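Local coordinates for riboflavin kinase, putative (PDB 3BNW), which probably phosphorylates riboflavin at the expense of ATP, giving the flavin cofactor FMN, at residues V60-G64 with F146-L151; K117-L121 with F159-F165; G64-P70 with F111-K117. One frame throughout, in Å; residues are numbered along the deposited sequence.

Contact 1. Residues V60-G64 with F146-L151; sequences VYGWG and FTRDML
Y61 places its CG between its own backbone N and carbonyl carbon (chi1 66°), which carries the phenol ring off strand 58-69 toward helix 133-151; F146 meets it with CG anti to its backbone N. The setting is a helix packed across an antiparallel sheet, the long helix of the riboflavin kinase fold lying against its curled sheet at -59° to the local strand. The two rings form an offset edge-to-face pair, the edge of F146 toward the face of Y61, with centroids 5.7 Å apart and planes at 80°. One turn further along the helix, M150 crosses the same phenol: its CB lies 3.8 Å from Y61 CE1, and its chain, bent at both chi2 and chi3, returns CE to the neighbourhood of OH. T147 occupies the root of the ring, its OG1 3.4 Å from Y61 CB. The polar atoms amid this packing find partners elsewhere, Y61 OH with Q11 OE1 and T147 OG1 with the D143 carbonyl of its own helix. Beyond the tyrosine, L151 divides its two methyls between neighbouring strand residues. CD1 rests 3.5 Å from G62 O, at a residue with no side chain of its own. The indole of W63, whose NE1 is hydrogen-bonded to L156 O, receives CD2 over one face, 3.3 Å above the ring plane and displaced toward the rim.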
loop_
_atom_site.group_PDB
_atom_site.type_symbol
_atom_site.label_atom_id
_atom_site.label_comp_id
_atom_site.label_asym_id
_atom_site.label_seq_id
_atom_site.Cartn_x
_atom_site.Cartn_y
_atom_site.Cartn_z
ATOM N N VAL A 60 1.226 0.373 6.942
ATOM C CA VAL A 60 1.525 -1.016 6.587
ATOM C C VAL A 60 2.497 -1.062 5.419
ATOM O O VAL A 60 2.787 -0.039 4.817
ATOM C CB VAL A 60 0.242 -1.814 6.227
ATOM C CG1 VAL A 60 -0.706 -1.850 7.419
ATOM C CG2 VAL A 60 -0.441 -1.239 4.991
ATOM N N TYR A 61 2.986 -2.262 5.111
ATOM C CA TYR A 61 3.968 -2.454 4.059
ATOM C C TYR A 61 3.736 -3.751 3.292
ATOM O O TYR A 61 3.024 -4.642 3.754
ATOM C CB TYR A 61 5.377 -2.436 4.660
ATOM C CG TYR A 61 5.685 -3.589 5.593
ATOM C CD1 TYR A 61 6.244 -4.770 5.108
ATOM C CD2 TYR A 61 5.427 -3.501 6.953
ATOM C CE1 TYR A 61 6.530 -5.833 5.952
ATOM C CE2 TYR A 61 5.715 -4.558 7.805
ATOM C CZ TYR A 61 6.266 -5.725 7.297
ATOM O OH TYR A 61 6.556 -6.785 8.133
ATOM N N GLY A 62 4.351 -3.852 2.117
ATOM C CA GLY A 62 4.264 -5.065 1.306
ATOM C C GLY A 62 4.710 -4.839 -0.121
ATOM O O GLY A 62 5.496 -3.939 -0.394
ATOM N N TRP A 63 4.192 -5.658 -1.033
ATOM C CA TRP A 63 4.516 -5.565 -2.456
ATOM C C TRP A 63 3.326 -5.035 -3.228
ATOM O O TRP A 63 2.189 -5.371 -2.915
ATOM C CB TRP A 63 4.878 -6.938 -3.013
ATOM C CG TRP A 63 6.111 -7.517 -2.430
ATOM C CD1 TRP A 63 6.184 -8.483 -1.480
ATOM C CD2 TRP A 63 7.459 -7.174 -2.765
ATOM N NE1 TRP A 63 7.494 -8.764 -1.197
ATOM C CE2 TRP A 63 8.299 -7.973 -1.971
ATOM C CE3 TRP A 63 8.036 -6.268 -3.662
ATOM C CZ2 TRP A 63 9.693 -7.899 -2.038
ATOM C CZ3 TRP A 63 9.424 -6.192 -3.730
ATOM C CH2 TRP A 63 10.236 -7.007 -2.921
ATOM N N GLY A 64 3.587 -4.219 -4.243
ATOM C CA GLY A 64 2.522 -3.686 -5.086
ATOM C C GLY A 64 2.908 -3.592 -6.543
ATOM O O GLY A 64 4.086 -3.644 -6.888
ATOM N N PHE A 146 12.754 0.244 7.019
ATOM C CA PHE A 146 12.166 -0.910 7.686
ATOM C C PHE A 146 11.473 -1.803 6.664
ATOM O O PHE A 146 11.762 -2.994 6.572
ATOM C CB PHE A 146 11.164 -0.448 8.747
ATOM C CG PHE A 146 10.473 -1.570 9.466
ATOM C CD1 PHE A 146 11.181 -2.402 10.327
ATOM C CD2 PHE A 146 9.110 -1.788 9.301
ATOM C CE1 PHE A 146 10.542 -3.438 11.003
ATOM C CE2 PHE A 146 8.467 -2.823 9.976
ATOM C CZ PHE A 146 9.186 -3.646 10.826
ATOM N N THR A 147 10.573 -1.202 5.892
ATOM C CA THR A 147 9.866 -1.884 4.813
ATOM C C THR A 147 10.830 -2.595 3.867
ATOM O O THR A 147 10.550 -3.698 3.413
ATOM C CB THR A 147 9.000 -0.885 4.006
ATOM O OG1 THR A 147 7.981 -0.336 4.854
ATOM C CG2 THR A 147 8.352 -1.565 2.798
ATOM N N ARG A 148 11.962 -1.959 3.584
ATOM C CA ARG A 148 13.002 -2.556 2.746
ATOM C C ARG A 148 13.744 -3.696 3.439
ATOM O O ARG A 148 14.028 -4.712 2.813
ATOM C CB ARG A 148 13.989 -1.484 2.278
ATOM C CG ARG A 148 13.382 -0.587 1.232
ATOM C CD ARG A 148 14.382 0.320 0.552
ATOM N NE ARG A 148 13.845 0.754 -0.736
ATOM C CZ ARG A 148 14.306 1.769 -1.459
ATOM N NH1 ARG A 148 15.338 2.499 -1.044
ATOM N NH2 ARG A 148 13.719 2.058 -2.616
ATOM N N ASP A 149 14.061 -3.529 4.722
ATOM C CA ASP A 149 14.750 -4.574 5.486
ATOM C C ASP A 149 13.875 -5.813 5.669
ATOM O O ASP A 149 14.370 -6.943 5.610
ATOM C CB ASP A 149 15.210 -4.042 6.853
ATOM C CG ASP A 149 16.372 -3.052 6.743
ATOM O OD1 ASP A 149 16.946 -2.900 5.640
ATOM O OD2 ASP A 149 16.716 -2.424 7.766
ATOM N N MET A 150 12.578 -5.596 5.879
ATOM C CA MET A 150 11.627 -6.695 6.061
ATOM C C MET A 150 11.423 -7.484 4.771
ATOM O O MET A 150 11.379 -8.710 4.792
ATOM C CB MET A 150 10.273 -6.167 6.551
ATOM C CG MET A 150 10.282 -5.572 7.960
ATOM S SD MET A 150 10.878 -6.680 9.249
ATOM C CE MET A 150 9.813 -8.088 8.979
ATOM N N LEU A 151 11.309 -6.775 3.651
ATOM C CA LEU A 151 11.027 -7.409 2.360
ATOM C C LEU A 151 12.233 -8.149 1.771
ATOM O O LEU A 151 12.077 -8.923 0.823
ATOM C CB LEU A 151 10.484 -6.380 1.356
ATOM C CG LEU A 151 9.083 -5.820 1.657
ATOM C CD1 LEU A 151 8.770 -4.659 0.730
ATOM C CD2 LEU A 151 8.001 -6.887 1.549
#

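Contact 2. Residues K117-L121 with F159-F165; sequences KIIVL and FSRHSLF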
loop_
_atom_site.group_PDB
_atom_site.type_symbol
_atom_site.label_atom_id
_atom_site.label_comp_id
_atom_site.label_asym_id
_atom_site.label_seq_id
_atom_site.Cartn_x
_atom_site.Cartn_y
_atom_site.Cartn_z
ATOM N N LYS A 117 -2.505 -2.931 -7.499
ATOM C CA LYS A 117 -2.697 -4.169 -6.781
ATOM C C LYS A 117 -1.649 -4.209 -5.691
ATOM O O LYS A 117 -0.483 -3.956 -5.965
ATOM C CB LYS A 117 -2.524 -5.357 -7.733
ATOM C CG LYS A 117 -3.506 -5.376 -8.894
ATOM C CD LYS A 117 -3.169 -6.474 -9.891
ATOM C CE LYS A 117 -3.831 -6.230 -11.249
ATOM N NZ LYS A 117 -3.439 -7.251 -12.260
ATOM N N ILE A 118 -2.057 -4.497 -4.458
ATOM C CA ILE A 118 -1.096 -4.601 -3.358
ATOM C C ILE A 118 -1.323 -5.854 -2.520
ATOM O O ILE A 118 -2.459 -6.292 -2.336
ATOM C CB ILE A 118 -1.088 -3.333 -2.441
ATOM C CG1 ILE A 118 -2.471 -3.056 -1.851
ATOM C CG2 ILE A 118 -0.605 -2.106 -3.217
ATOM C CD1 ILE A 118 -2.454 -2.076 -0.684
ATOM N N ILE A 119 -0.222 -6.442 -2.055
ATOM C CA ILE A 119 -0.247 -7.465 -1.017
ATOM C C ILE A 119 0.341 -6.828 0.254
ATOM O O ILE A 119 1.499 -6.409 0.258
ATOM C CB ILE A 119 0.555 -8.720 -1.439
ATOM C CG1 ILE A 119 -0.119 -9.387 -2.646
ATOM C CG2 ILE A 119 0.659 -9.717 -0.281
ATOM C CD1 ILE A 119 0.543 -10.669 -3.135
ATOM N N VAL A 120 -0.471 -6.722 1.307
ATOM C CA VAL A 120 -0.039 -6.125 2.576
ATOM C C VAL A 120 0.462 -7.223 3.501
ATOM O O VAL A 120 -0.309 -8.073 3.911
ATOM C CB VAL A 120 -1.187 -5.348 3.279
ATOM C CG1 VAL A 120 -0.782 -4.953 4.680
ATOM C CG2 VAL A 120 -1.573 -4.119 2.490
ATOM N N LEU A 121 1.749 -7.191 3.832
ATOM C CA LEU A 121 2.390 -8.284 4.559
ATOM C C LEU A 121 2.650 -7.974 6.029
ATOM O O LEU A 121 2.893 -8.889 6.813
ATOM C CB LEU A 121 3.698 -8.671 3.868
ATOM C CG LEU A 121 3.518 -9.293 2.475
ATOM C CD1 LEU A 121 4.824 -9.287 1.698
ATOM C CD2 LEU A 121 2.957 -10.699 2.586
ATOM N N PHE A 159 6.784 -13.223 -1.963
ATOM C CA PHE A 159 5.477 -12.628 -2.297
ATOM C C PHE A 159 5.507 -11.600 -3.431
ATOM O O PHE A 159 4.454 -11.138 -3.875
ATOM C CB PHE A 159 4.858 -11.971 -1.061
ATOM C CG PHE A 159 4.274 -12.943 -0.093
ATOM C CD1 PHE A 159 5.042 -13.463 0.936
ATOM C CD2 PHE A 159 2.953 -13.339 -0.210
ATOM C CE1 PHE A 159 4.501 -14.357 1.837
ATOM C CE2 PHE A 159 2.406 -14.229 0.685
ATOM C CZ PHE A 159 3.182 -14.743 1.713
ATOM N N SER A 160 6.700 -11.221 -3.878
ATOM C CA SER A 160 6.823 -10.403 -5.075
ATOM C C SER A 160 6.283 -11.165 -6.289
ATOM O O SER A 160 5.698 -10.566 -7.192
ATOM C CB SER A 160 8.282 -9.995 -5.307
ATOM O OG SER A 160 9.094 -11.114 -5.613
ATOM N N ARG A 161 6.461 -12.486 -6.290
ATOM C CA ARG A 161 6.059 -13.336 -7.409
ATOM C C ARG A 161 4.678 -13.969 -7.198
ATOM O O ARG A 161 4.412 -15.054 -7.716
ATOM C CB ARG A 161 7.094 -14.452 -7.601
ATOM C CG ARG A 161 8.539 -13.981 -7.721
ATOM C CD ARG A 161 9.516 -14.979 -7.087
ATOM N NE ARG A 161 9.438 -16.312 -7.694
ATOM C CZ ARG A 161 8.812 -17.373 -7.176
ATOM N NH1 ARG A 161 8.180 -17.313 -6.004
ATOM N NH2 ARG A 161 8.821 -18.524 -7.844
ATOM N N HIS A 162 3.796 -13.298 -6.459
ATOM C CA HIS A 162 2.515 -13.897 -6.082
ATOM C C HIS A 162 1.517 -13.873 -7.237
ATOM O O HIS A 162 1.440 -12.897 -7.990
ATOM C CB HIS A 162 1.918 -13.192 -4.868
ATOM C CG HIS A 162 0.964 -14.038 -4.085
ATOM N ND1 HIS A 162 -0.347 -14.234 -4.463
ATOM C CD2 HIS A 162 1.129 -14.727 -2.931
ATOM C CE1 HIS A 162 -0.946 -15.011 -3.579
ATOM N NE2 HIS A 162 -0.073 -15.325 -2.641
ATOM N N SER A 163 0.746 -14.956 -7.341
ATOM C CA SER A 163 -0.151 -15.214 -8.467
ATOM C C SER A 163 -1.358 -14.275 -8.540
ATOM O O SER A 163 -1.945 -14.105 -9.612
ATOM C CB SER A 163 -0.632 -16.672 -8.411
ATOM O OG SER A 163 -0.984 -17.046 -7.086
ATOM N N LEU A 164 -1.731 -13.684 -7.404
ATOM C CA LEU A 164 -2.839 -12.718 -7.346
ATOM C C LEU A 164 -2.571 -11.465 -8.188
ATOM O O LEU A 164 -3.509 -10.840 -8.693
ATOM C CB LEU A 164 -3.132 -12.313 -5.898
ATOM C CG LEU A 164 -4.111 -13.180 -5.103
ATOM C CD1 LEU A 164 -5.548 -12.866 -5.492
ATOM C CD2 LEU A 164 -3.817 -14.650 -5.295
ATOM N N PHE A 165 -1.300 -11.097 -8.334
ATOM C CA PHE A 165 -0.929 -9.991 -9.214
ATOM C C PHE A 165 -1.301 -10.328 -10.656
ATOM O O PHE A 165 -1.805 -9.479 -11.393
ATOM C CB PHE A 165 0.572 -9.685 -9.130
ATOM C CG PHE A 165 0.996 -9.047 -7.838
ATOM C CD1 PHE A 165 0.410 -7.862 -7.403
ATOM C CD2 PHE A 165 2.004 -9.615 -7.065
ATOM C CE1 PHE A 165 0.806 -7.265 -6.206
ATOM C CE2 PHE A 165 2.407 -9.024 -5.870
ATOM C CZ PHE A 165 1.806 -7.845 -5.441
#
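L121 sets its CD2 methyl almost squarely over the ring of F159, 3.7 Å from the centroid and 9° off the ring normal, a clear CH-pi contact; its other methyl, CD1, touches F159 CB. Two residues back on strand 115-126, I119 sends CD1 into the bend of the loop, where it lies 3.4 Å from H162 CB and 3.7 Å from F165 CE2. The edge of the F165 ring meets the strand backbone, K117 O lying 3.6 Å from its CE1. The extended chain of K117 runs past this ring to the main chain of the same residue, where NZ donates to the carbonyl oxygen F165 O at 2.9 Å, with a C=O...N angle of 160°. The loop that presents these groups is itself braced. H162 ND1 accepts the amide N-H of L164, in the ring plane, at 3.3 Å and a nearly straight 172°, which would tend to hold the rotation of the imidazole, while F165 N reaches back to H162 O. Farther out, L178 near the C-terminus touches both I119 and F159, and F19 of strand 18-25 touches I119 and L164, placing the loop as a cover over one face of the sheet. Chemically, the contact is an apolar patch tied at one end by a charge-to-carbonyl bond: the lysine probably remains protonated there, and the bond from L164 is consistent with H162 ND1 being unprotonated.

Contact 3. Residues G64-P70 with F111-K117; sequences GTVSQVP and FYGAVVK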
loop_
_atom_site.group_PDB
_atom_site.type_symbol
_atom_site.label_atom_id
_atom_site.label_comp_id
_atom_site.label_asym_id
_atom_site.label_seq_id
_atom_site.Cartn_x
_atom_site.Cartn_y
_atom_site.Cartn_z
ATOM N N GLY A 64 3.587 -4.219 -4.243
ATOM C CA GLY A 64 2.522 -3.686 -5.086
ATOM C C GLY A 64 2.908 -3.592 -6.543
ATOM O O GLY A 64 4.086 -3.644 -6.888
ATOM N N THR A 65 1.904 -3.452 -7.400
ATOM C CA THR A 65 2.131 -3.249 -8.830
ATOM C C THR A 65 1.179 -2.176 -9.353
ATOM O O THR A 65 0.138 -1.908 -8.741
ATOM C CB THR A 65 1.924 -4.563 -9.640
ATOM O OG1 THR A 65 0.550 -4.965 -9.577
ATOM C CG2 THR A 65 2.803 -5.683 -9.087
ATOM N N VAL A 66 1.547 -1.571 -10.478
ATOM C CA VAL A 66 0.727 -0.555 -11.131
ATOM C C VAL A 66 0.512 -0.964 -12.587
ATOM O O VAL A 66 1.448 -1.378 -13.267
ATOM C CB VAL A 66 1.380 0.851 -11.029
ATOM C CG1 VAL A 66 0.633 1.868 -11.879
ATOM C CG2 VAL A 66 1.408 1.300 -9.589
ATOM N N SER A 67 -0.735 -0.858 -13.040
ATOM C CA SER A 67 -1.154 -1.390 -14.334
ATOM C C SER A 67 -2.262 -0.539 -14.933
ATOM O O SER A 67 -2.931 0.216 -14.224
ATOM C CB SER A 67 -1.664 -2.829 -14.182
ATOM O OG SER A 67 -0.624 -3.724 -13.821
ATOM N N GLN A 68 -2.447 -0.679 -16.245
ATOM C CA GLN A 68 -3.490 0.033 -16.988
ATOM C C GLN A 68 -3.434 1.550 -16.751
ATOM O O GLN A 68 -4.445 2.197 -16.466
ATOM C CB GLN A 68 -4.872 -0.548 -16.648
ATOM C CG GLN A 68 -5.062 -1.977 -17.151
ATOM C CD GLN A 68 -6.428 -2.551 -16.816
ATOM O OE1 GLN A 68 -6.933 -2.381 -15.703
ATOM N NE2 GLN A 68 -7.030 -3.245 -17.778
ATOM N N VAL A 69 -2.233 2.107 -16.879
ATOM C CA VAL A 69 -2.025 3.537 -16.699
ATOM C C VAL A 69 -2.495 4.252 -17.967
ATOM O O VAL A 69 -2.050 3.904 -19.058
ATOM C CB VAL A 69 -0.544 3.867 -16.434
ATOM C CG1 VAL A 69 -0.353 5.370 -16.240
ATOM C CG2 VAL A 69 -0.041 3.098 -15.217
ATOM N N PRO A 70 -3.413 5.230 -17.833
ATOM C CA PRO A 70 -3.887 5.989 -18.995
ATOM C C PRO A 70 -2.745 6.477 -19.891
ATOM O O PRO A 70 -1.816 7.121 -19.408
ATOM C CB PRO A 70 -4.626 7.171 -18.362
ATOM C CG PRO A 70 -5.103 6.658 -17.047
ATOM C CD PRO A 70 -4.076 5.662 -16.584
ATOM N N PHE A 111 -0.238 8.433 -11.765
ATOM C CA PHE A 111 -0.956 7.351 -12.439
ATOM C C PHE A 111 -2.392 7.241 -11.922
ATOM O O PHE A 111 -2.868 6.154 -11.590
ATOM C CB PHE A 111 -0.202 6.017 -12.293
ATOM C CG PHE A 111 0.388 5.792 -10.928
ATOM C CD1 PHE A 111 1.653 6.272 -10.619
ATOM C CD2 PHE A 111 -0.309 5.091 -9.960
ATOM C CE1 PHE A 111 2.207 6.065 -9.362
ATOM C CE2 PHE A 111 0.241 4.880 -8.699
ATOM C CZ PHE A 111 1.501 5.371 -8.403
ATOM N N TYR A 112 -3.074 8.383 -11.873
ATOM C CA TYR A 112 -4.481 8.431 -11.489
ATOM C C TYR A 112 -5.325 7.714 -12.535
ATOM O O TYR A 112 -5.179 7.958 -13.732
ATOM C CB TYR A 112 -4.950 9.878 -11.330
ATOM C CG TYR A 112 -4.345 10.569 -10.134
ATOM C CD1 TYR A 112 -4.817 10.314 -8.853
ATOM C CD2 TYR A 112 -3.297 11.475 -10.281
ATOM C CE1 TYR A 112 -4.262 10.939 -7.747
ATOM C CE2 TYR A 112 -2.736 12.107 -9.180
ATOM C CZ TYR A 112 -3.225 11.835 -7.915
ATOM O OH TYR A 112 -2.682 12.450 -6.811
ATOM N N GLY A 113 -6.202 6.825 -12.072
ATOM C CA GLY A 113 -7.018 6.002 -12.966
ATOM C C GLY A 113 -6.361 4.684 -13.343
ATOM O O GLY A 113 -6.930 3.905 -14.105
ATOM N N ALA A 114 -5.160 4.442 -12.820
ATOM C CA ALA A 114 -4.461 3.183 -13.022
ATOM C C ALA A 114 -4.911 2.198 -11.963
ATOM O O ALA A 114 -5.252 2.591 -10.847
ATOM C CB ALA A 114 -2.960 3.389 -12.933
ATOM N N VAL A 115 -4.916 0.916 -12.311
ATOM C CA VAL A 115 -5.248 -0.118 -11.345
ATOM C C VAL A 115 -4.003 -0.432 -10.520
ATOM O O VAL A 115 -2.933 -0.705 -11.053
ATOM C CB VAL A 115 -5.787 -1.403 -12.022
ATOM C CG1 VAL A 115 -6.144 -2.449 -10.968
ATOM C CG2 VAL A 115 -7.003 -1.082 -12.883
ATOM N N VAL A 116 -4.148 -0.364 -9.209
ATOM C CA VAL A 116 -3.068 -0.732 -8.316
ATOM C C VAL A 116 -3.458 -2.015 -7.598
ATOM O O VAL A 116 -4.600 -2.179 -7.166
ATOM C CB VAL A 116 -2.737 0.390 -7.295
ATOM C CG1 VAL A 116 -3.957 0.757 -6.472
ATOM C CG2 VAL A 116 -1.602 -0.045 -6.387
ATOM N N LYS A 117 -2.505 -2.931 -7.499
ATOM C CA LYS A 117 -2.697 -4.169 -6.781
ATOM C C LYS A 117 -1.649 -4.209 -5.691
ATOM O O LYS A 117 -0.483 -3.956 -5.965
ATOM C CB LYS A 117 -2.524 -5.357 -7.733
ATOM C CG LYS A 117 -3.506 -5.376 -8.894
ATOM C CD LYS A 117 -3.169 -6.474 -9.891
ATOM C CE LYS A 117 -3.831 -6.230 -11.249
ATOM N NZ LYS A 117 -3.439 -7.251 -12.260
HETATM O O HOH W 1 -0.444 -6.824 -12.197
HETATM O O HOH W 2 -1.590 -3.260 -11.075
#
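V115 O is gripped twice, by S67 N at 3.0 Å and by a water that donates to it at 2.9 Å. The same water also bonds S67 OG and T65 OG1, and thus spans hydroxyls on the face of the sheet that carries T65, S67 and V115. With chi1 at 66°, T65 OG1 lies between the backbone N and the carbonyl carbon and comes near that water; S67 OG has a further partner in S76 OG. Around this point the backbones pair in antiparallel fashion, T65 with K117 and S67 with V115 as hydrogen-bonded pairs and V66 with V116 as the non-hydrogen-bonded pair between them. Past S67 the ladder loses its regular spacing. Q68 takes left-handed helical backbone angles, and the CA atom of V69, not that of Q68, is the one nearest the CA of A114. On the V66 side the packing is apolar: V66 CG2 stands over one face of the F111 ring, CE2 being 3.9 Å away, and A114 CB meets V69 CG2 at 3.7 Å. F103 and F107 enclose V66 and F111 further. P70 leans over the chain reversal, its CG 3.6 Å from Y112 O. That reversal, F111 to A114, is a type II turn closed by A114 N to F111 O, with G113 at its third position, and it leads strand 115-126 into a curled antiparallel sheet, consistent with the beta barrel of riboflavin kinases.

How the contacts relate
Contact 3 joins strands 58-69 and 115-126; contact 1 adds helix 133-151 to the first, contact 2 a loop to the second, a worked case of neighbouring strands joined by backbone hydrogen bonds and covered by other elements. Contact 3 pairs strands within the sheet, with a water on one side and apolar packing on the other; contacts 1 and 2 rest mainly on apolar and aromatic packing. Contact 1 is buried, whereas contacts 2 and 3 are only partly so. The strand pairing continues between contacts 1 and 2, where W63 O and I119 N lie 2.8 Å apart in a probable hydrogen bond. K117 belongs to both contacts 2 and 3, and F165 touches T65, so the loop reaches the water-bearing face.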